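Porin (Acinetobacter baumannii AB307-0294, PDB 5DL7) forms an outer-membrane beta-barrel that probably lets small solutes, perhaps including vanillate and some antibiotics, pass into the periplasm. Local coordinates at residues E218-G232 with S244-K258. Numbering follows the deposited sequence.
Sequences ELKDIYQQQFLGFNG and SDVRFFNSEETGSKK. With CA (calcium ion), chain B.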
loop_
_atom_site.group_PDB
_atom_site.type_symbol
_atom_site.label_atom_id
_atom_site.label_comp_id
_atom_site.label_asym_id
_atom_site.label_seq_id
_atom_site.Cartn_x
_atom_site.Cartn_y
_atom_site.Cartn_z
ATOM N N GLU A 218 -5.154 -2.160 -17.932
ATOM C CA GLU A 218 -6.070 -1.200 -18.541
ATOM C C GLU A 218 -7.174 -0.931 -17.532
ATOM O O GLU A 218 -7.966 -1.807 -17.225
ATOM C CB GLU A 218 -6.585 -1.649 -19.875
ATOM C CG GLU A 218 -7.526 -0.604 -20.466
ATOM C CD GLU A 218 -8.150 -1.064 -21.782
ATOM O OE1 GLU A 218 -7.408 -1.334 -22.673
ATOM O OE2 GLU A 218 -9.326 -1.337 -21.785
ATOM N N LEU A 219 -7.332 0.386 -17.211
ATOM C CA LEU A 219 -8.563 0.866 -16.491
ATOM C C LEU A 219 -9.413 1.513 -17.569
ATOM O O LEU A 219 -9.012 2.541 -18.174
ATOM C CB LEU A 219 -8.136 1.887 -15.459
ATOM C CG LEU A 219 -9.187 2.533 -14.604
ATOM C CD1 LEU A 219 -9.906 1.475 -13.766
ATOM C CD2 LEU A 219 -8.621 3.599 -13.720
ATOM N N LYS A 220 -10.539 0.863 -17.838
ATOM C CA LYS A 220 -11.315 1.084 -19.106
ATOM C C LYS A 220 -11.669 2.586 -19.217
ATOM O O LYS A 220 -12.179 3.190 -18.261
ATOM C CB LYS A 220 -12.584 0.303 -19.064
ATOM C CG LYS A 220 -13.364 0.472 -20.389
ATOM C CD LYS A 220 -14.582 -0.366 -20.279
ATOM C CE LYS A 220 -15.531 -0.213 -21.473
ATOM N NZ LYS A 220 -16.841 -0.412 -20.753
ATOM N N ASP A 221 -11.319 3.217 -20.347
ATOM C CA ASP A 221 -11.639 4.633 -20.700
ATOM C C ASP A 221 -10.910 5.603 -19.819
ATOM O O ASP A 221 -11.263 6.810 -19.799
ATOM C CB ASP A 221 -13.182 4.775 -20.627
ATOM C CG ASP A 221 -13.874 4.156 -21.758
ATOM O OD1 ASP A 221 -13.437 4.247 -22.900
ATOM O OD2 ASP A 221 -14.971 3.597 -21.510
ATOM N N ILE A 222 -9.865 5.198 -19.085
ATOM C CA ILE A 222 -9.077 6.023 -18.237
ATOM C C ILE A 222 -7.604 5.970 -18.582
ATOM O O ILE A 222 -7.059 6.910 -19.076
ATOM C CB ILE A 222 -9.339 5.850 -16.731
ATOM C CG1 ILE A 222 -10.879 6.058 -16.451
ATOM C CG2 ILE A 222 -8.523 6.846 -15.961
ATOM C CD1 ILE A 222 -11.222 5.871 -14.995
ATOM N N TYR A 223 -6.984 4.823 -18.367
ATOM C CA TYR A 223 -5.529 4.712 -18.688
ATOM C C TYR A 223 -5.170 3.265 -19.031
ATOM O O TYR A 223 -5.846 2.327 -18.566
ATOM C CB TYR A 223 -4.622 5.279 -17.662
ATOM C CG TYR A 223 -4.568 4.569 -16.352
ATOM C CD1 TYR A 223 -3.845 3.352 -16.246
ATOM C CD2 TYR A 223 -5.169 4.978 -15.208
ATOM C CE1 TYR A 223 -3.776 2.705 -15.029
ATOM C CE2 TYR A 223 -5.069 4.343 -13.979
ATOM C CZ TYR A 223 -4.449 3.180 -13.831
ATOM O OH TYR A 223 -4.348 2.457 -12.681
ATOM N N GLN A 224 -4.033 3.149 -19.735
ATOM C CA GLN A 224 -3.286 1.856 -19.861
ATOM C C GLN A 224 -1.964 2.072 -19.175
ATOM O O GLN A 224 -1.379 3.157 -19.263
ATOM C CB GLN A 224 -3.080 1.422 -21.335
ATOM C CG GLN A 224 -4.366 0.974 -21.883
ATOM C CD GLN A 224 -4.251 0.569 -23.351
ATOM O OE1 GLN A 224 -5.303 0.624 -24.169
ATOM N NE2 GLN A 224 -3.054 0.231 -23.725
ATOM N N GLN A 225 -1.437 1.036 -18.555
ATOM C CA GLN A 225 -0.223 1.126 -17.776
ATOM C C GLN A 225 0.630 -0.177 -17.925
ATOM O O GLN A 225 0.016 -1.224 -17.843
ATOM C CB GLN A 225 -0.506 1.481 -16.360
ATOM C CG GLN A 225 0.677 1.607 -15.441
ATOM C CD GLN A 225 0.192 2.039 -14.058
ATOM O OE1 GLN A 225 -0.171 1.225 -13.218
ATOM N NE2 GLN A 225 0.183 3.381 -13.854
ATOM N N GLN A 226 1.909 0.014 -18.218
ATOM C CA GLN A 226 2.811 -1.151 -18.083
ATOM C C GLN A 226 3.810 -0.989 -16.980
ATOM O O GLN A 226 4.162 0.194 -16.557
ATOM C CB GLN A 226 3.590 -1.258 -19.355
ATOM C CG GLN A 226 2.805 -1.638 -20.597
ATOM C CD GLN A 226 2.053 -0.430 -21.202
ATOM O OE1 GLN A 226 2.595 0.671 -21.302
ATOM N NE2 GLN A 226 0.815 -0.655 -21.474
ATOM N N PHE A 227 4.227 -2.060 -16.391
ATOM C CA PHE A 227 5.220 -2.068 -15.311
ATOM C C PHE A 227 6.348 -3.009 -15.720
ATOM O O PHE A 227 6.060 -4.149 -16.153
ATOM C CB PHE A 227 4.595 -2.667 -14.033
ATOM C CG PHE A 227 5.585 -2.891 -12.891
ATOM C CD1 PHE A 227 5.956 -1.799 -12.125
ATOM C CD2 PHE A 227 6.195 -4.095 -12.771
ATOM C CE1 PHE A 227 6.856 -1.995 -11.101
ATOM C CE2 PHE A 227 7.115 -4.311 -11.701
ATOM C CZ PHE A 227 7.453 -3.250 -10.926
ATOM N N LEU A 228 7.564 -2.598 -15.440
ATOM C CA LEU A 228 8.701 -3.524 -15.465
ATOM C C LEU A 228 9.470 -3.295 -14.173
ATOM O O LEU A 228 9.606 -2.125 -13.758
ATOM C CB LEU A 228 9.689 -3.165 -16.589
ATOM C CG LEU A 228 9.091 -3.389 -17.981
ATOM C CD1 LEU A 228 10.214 -2.853 -18.957
ATOM C CD2 LEU A 228 8.875 -4.874 -18.240
ATOM N N GLY A 229 9.985 -4.333 -13.592
ATOM C CA GLY A 229 10.728 -4.129 -12.297
ATOM C C GLY A 229 11.595 -5.299 -11.959
ATOM O O GLY A 229 11.399 -6.415 -12.472
ATOM N N PHE A 230 12.530 -5.070 -11.032
ATOM C CA PHE A 230 13.260 -6.190 -10.454
ATOM C C PHE A 230 13.549 -5.845 -9.016
ATOM O O PHE A 230 13.572 -4.695 -8.621
ATOM C CB PHE A 230 14.499 -6.498 -11.222
ATOM C CG PHE A 230 15.580 -5.466 -11.189
ATOM C CD1 PHE A 230 16.476 -5.409 -10.119
ATOM C CD2 PHE A 230 15.720 -4.553 -12.156
ATOM C CE1 PHE A 230 17.444 -4.431 -10.061
ATOM C CE2 PHE A 230 16.730 -3.567 -12.129
ATOM C CZ PHE A 230 17.632 -3.538 -11.093
ATOM N N ASN A 231 13.790 -6.891 -8.257
ATOM C CA ASN A 231 14.279 -6.729 -6.873
ATOM C C ASN A 231 15.165 -7.876 -6.449
ATOM O O ASN A 231 15.000 -8.991 -6.910
ATOM C CB ASN A 231 13.097 -6.540 -5.916
ATOM C CG ASN A 231 12.201 -7.742 -5.767
ATOM O OD1 ASN A 231 11.380 -8.046 -6.634
ATOM N ND2 ASN A 231 12.337 -8.471 -4.609
ATOM N N GLY A 232 16.161 -7.590 -5.626
ATOM C CA GLY A 232 17.073 -8.629 -5.287
ATOM C C GLY A 232 17.792 -8.429 -3.988
ATOM O O GLY A 232 17.613 -7.374 -3.337
ATOM N N SER A 244 18.228 -4.437 -3.720
ATOM C CA SER A 244 17.735 -3.553 -4.839
ATOM C C SER A 244 16.266 -3.749 -4.997
ATOM O O SER A 244 15.703 -4.839 -4.816
ATOM C CB SER A 244 18.542 -3.806 -6.208
ATOM O OG SER A 244 18.338 -5.182 -6.477
ATOM N N ASP A 245 15.583 -2.667 -5.368
ATOM C CA ASP A 245 14.195 -2.729 -5.768
ATOM C C ASP A 245 14.011 -1.604 -6.749
ATOM O O ASP A 245 14.143 -0.420 -6.340
ATOM C CB ASP A 245 13.324 -2.468 -4.579
ATOM C CG ASP A 245 11.753 -2.665 -4.852
ATOM O OD1 ASP A 245 11.291 -2.689 -5.959
ATOM O OD2 ASP A 245 11.101 -3.142 -3.879
ATOM N N VAL A 246 13.669 -1.947 -7.982
ATOM C CA VAL A 246 13.581 -0.963 -9.049
ATOM C C VAL A 246 12.250 -1.146 -9.732
ATOM O O VAL A 246 11.835 -2.265 -10.016
ATOM C CB VAL A 246 14.747 -1.081 -10.083
ATOM C CG1 VAL A 246 14.563 -0.262 -11.327
ATOM C CG2 VAL A 246 16.102 -0.793 -9.456
ATOM N N ARG A 247 11.592 -0.021 -10.000
ATOM C CA ARG A 247 10.203 -0.043 -10.563
ATOM C C ARG A 247 10.075 0.978 -11.642
ATOM O O ARG A 247 10.455 2.161 -11.439
ATOM C CB ARG A 247 9.167 0.217 -9.469
ATOM C CG ARG A 247 9.227 -0.831 -8.379
ATOM C CD ARG A 247 8.127 -0.582 -7.318
ATOM N NE ARG A 247 8.496 -1.379 -6.086
ATOM C CZ ARG A 247 7.873 -1.402 -4.954
ATOM N NH1 ARG A 247 6.826 -0.685 -4.759
ATOM N NH2 ARG A 247 8.355 -2.141 -3.943
ATOM N N PHE A 248 9.565 0.545 -12.792
ATOM C CA PHE A 248 9.305 1.445 -13.901
ATOM C C PHE A 248 7.885 1.315 -14.368
ATOM O O PHE A 248 7.356 0.181 -14.559
ATOM C CB PHE A 248 10.152 0.993 -15.083
ATOM C CG PHE A 248 9.867 1.727 -16.339
ATOM C CD1 PHE A 248 10.140 3.089 -16.456
ATOM C CD2 PHE A 248 9.257 1.109 -17.407
ATOM C CE1 PHE A 248 9.894 3.720 -17.741
ATOM C CE2 PHE A 248 8.949 1.809 -18.644
ATOM C CZ PHE A 248 9.266 3.081 -18.745
ATOM N N PHE A 249 7.209 2.473 -14.490
ATOM C CA PHE A 249 5.817 2.573 -15.011
ATOM C C PHE A 249 5.768 3.370 -16.251
ATOM O O PHE A 249 6.439 4.414 -16.337
ATOM C CB PHE A 249 4.878 3.175 -13.882
ATOM C CG PHE A 249 4.721 2.360 -12.672
ATOM C CD1 PHE A 249 5.620 2.538 -11.658
ATOM C CD2 PHE A 249 3.688 1.525 -12.544
ATOM C CE1 PHE A 249 5.553 1.829 -10.457
ATOM C CE2 PHE A 249 3.550 0.801 -11.320
ATOM C CZ PHE A 249 4.493 0.969 -10.308
ATOM N N ASN A 250 4.911 2.935 -17.127
ATOM C CA ASN A 250 4.572 3.655 -18.382
ATOM C C ASN A 250 3.074 3.718 -18.481
ATOM O O ASN A 250 2.387 2.713 -18.461
ATOM C CB ASN A 250 5.152 2.922 -19.640
ATOM C CG ASN A 250 4.900 3.647 -20.942
ATOM O OD1 ASN A 250 5.364 4.794 -21.028
ATOM N ND2 ASN A 250 4.170 3.071 -21.870
ATOM N N SER A 251 2.574 4.990 -18.633
ATOM C CA SER A 251 1.108 5.202 -18.579
ATOM C C SER A 251 0.669 6.151 -19.660
ATOM O O SER A 251 1.358 7.156 -19.958
ATOM C CB SER A 251 0.641 5.745 -17.218
ATOM O OG SER A 251 1.128 4.985 -16.099
ATOM N N GLU A 252 -0.476 5.857 -20.238
ATOM C CA GLU A 252 -1.088 6.661 -21.338
ATOM C C GLU A 252 -2.576 6.612 -21.185
ATOM O O GLU A 252 -3.140 5.622 -20.771
ATOM C CB GLU A 252 -0.602 6.144 -22.712
ATOM C CG GLU A 252 -1.174 6.683 -23.882
ATOM C CD GLU A 252 -0.651 6.067 -25.288
ATOM O OE1 GLU A 252 -0.831 6.745 -26.281
ATOM O OE2 GLU A 252 -0.012 5.077 -25.276
ATOM N N GLU A 253 -3.266 7.648 -21.658
ATOM C CA GLU A 253 -4.724 7.606 -21.565
ATOM C C GLU A 253 -5.281 6.636 -22.598
ATOM O O GLU A 253 -4.601 6.296 -23.604
ATOM C CB GLU A 253 -5.380 8.995 -21.667
ATOM C CG GLU A 253 -5.460 9.564 -23.080
ATOM C CD GLU A 253 -4.147 9.978 -23.670
ATOM O OE1 GLU A 253 -4.123 10.347 -24.874
ATOM O OE2 GLU A 253 -3.098 10.207 -23.016
ATOM N N THR A 254 -6.520 6.209 -22.432
ATOM C CA THR A 254 -7.143 5.308 -23.442
ATOM C C THR A 254 -8.647 5.567 -23.520
ATOM O O THR A 254 -9.213 6.162 -22.584
ATOM C CB THR A 254 -6.765 3.859 -22.925
ATOM O OG1 THR A 254 -7.169 2.940 -23.899
ATOM C CG2 THR A 254 -7.570 3.477 -21.670
ATOM N N GLY A 255 -9.267 5.062 -24.585
ATOM C CA GLY A 255 -10.712 5.138 -24.798
ATOM C C GLY A 255 -11.227 6.573 -24.753
ATOM O O GLY A 255 -10.597 7.506 -25.298
ATOM N N SER A 256 -12.253 6.797 -23.985
ATOM C CA SER A 256 -12.875 8.104 -23.876
ATOM C C SER A 256 -12.148 9.048 -23.019
ATOM O O SER A 256 -12.575 10.198 -22.774
ATOM C CB SER A 256 -14.403 7.975 -23.555
ATOM O OG SER A 256 -14.481 7.539 -22.255
ATOM N N LYS A 257 -11.061 8.669 -22.451
ATOM C CA LYS A 257 -10.157 9.466 -21.610
ATOM C C LYS A 257 -10.797 10.310 -20.568
ATOM O O LYS A 257 -10.717 11.581 -20.497
ATOM C CB LYS A 257 -9.127 10.242 -22.442
ATOM C CG LYS A 257 -9.648 11.035 -23.471
ATOM C CD LYS A 257 -8.503 11.905 -24.133
ATOM C CE LYS A 257 -9.077 12.753 -25.226
ATOM N NZ LYS A 257 -9.300 11.964 -26.426
ATOM N N LYS A 258 -11.435 9.600 -19.647
ATOM C CA LYS A 258 -12.304 10.329 -18.670
ATOM C C LYS A 258 -11.568 11.258 -17.814
ATOM O O LYS A 258 -12.172 12.174 -17.194
ATOM C CB LYS A 258 -12.978 9.282 -17.796
ATOM C CG LYS A 258 -13.967 8.442 -18.565
ATOM C CD LYS A 258 -14.636 7.463 -17.596
ATOM C CE LYS A 258 -15.783 6.819 -18.289
ATOM N NZ LYS A 258 -16.457 5.947 -17.268
HETATM CA CA CA B . -1.771 11.209 -24.931
HETATM O O HOH W 1 -1.559 9.326 -26.370
HETATM O O HOH W 2 -0.234 9.920 -23.610
HETATM O O HOH W 3 0.236 11.949 -26.150
HETATM O O HOH W 4 -2.527 12.345 -26.925
#
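Gln224 to Gly232 pairs with Ser244 to Glu252 as two neighbouring antiparallel strands of a beta hairpin in the barrel wall. The strand axes come within 4.5 Å, at 173°. Gln224, Gln226, Leu228, Phe230 and Gly232 form the hydrogen-bonded pairs with Glu252, Asn250, Phe248, Val246 and Ser244. Beyond the ladder, Asp221 O accepts Lys258 N at 2.8 Å. Ser256 N, in the type II' turn Thr254 to Lys257, donates to Asp221 OD1 at 3.0 Å, from above the carboxylate plane.

Gln225, Phe227, Phe249, Ser251, Asp245 and Arg247 lie on one face. Gln225 NE2 donates to Ser251 OG at 2.9 Å, nearly straight and in its amide plane; Pro294 O is a second acceptor for that nitrogen. Phe227 CG is anti to the backbone N (chi1 173°), and the ring turns an edge to the face of Phe249. CD1 of Phe227 stands 3.6 Å from CZ of Phe249. CB and CG of Arg247 border the Phe227 ring edge. The guanidinium then grips Asp245 side-on through NE and NH2, a salt bridge along strand 244-253, while NH1 reaches Pro302 O.

On the other face, Gln226 and Asn250 lie side by side. Asn250 ND2 donates to Gln226 OE1 at 2.9 Å. Val246 CB sits over a face of the Phe230 ring in a CH-pi contact, 4.0 Å from the centroid. Leu228 and Phe248 touch loosely nearby.

Glu253 holds a calcium ion with both carboxylate oxygens, joined by Glu261 and four waters. One of these waters also donates to Glu252 OE1. The metal probably offsets the negative charge gathered at this strand end. Backbone bonds thus fix the register, and amide and ring contacts reinforce it on both faces. The salt bridge stays within 244-258, and calcium ties that segment to Glu261 just beyond it.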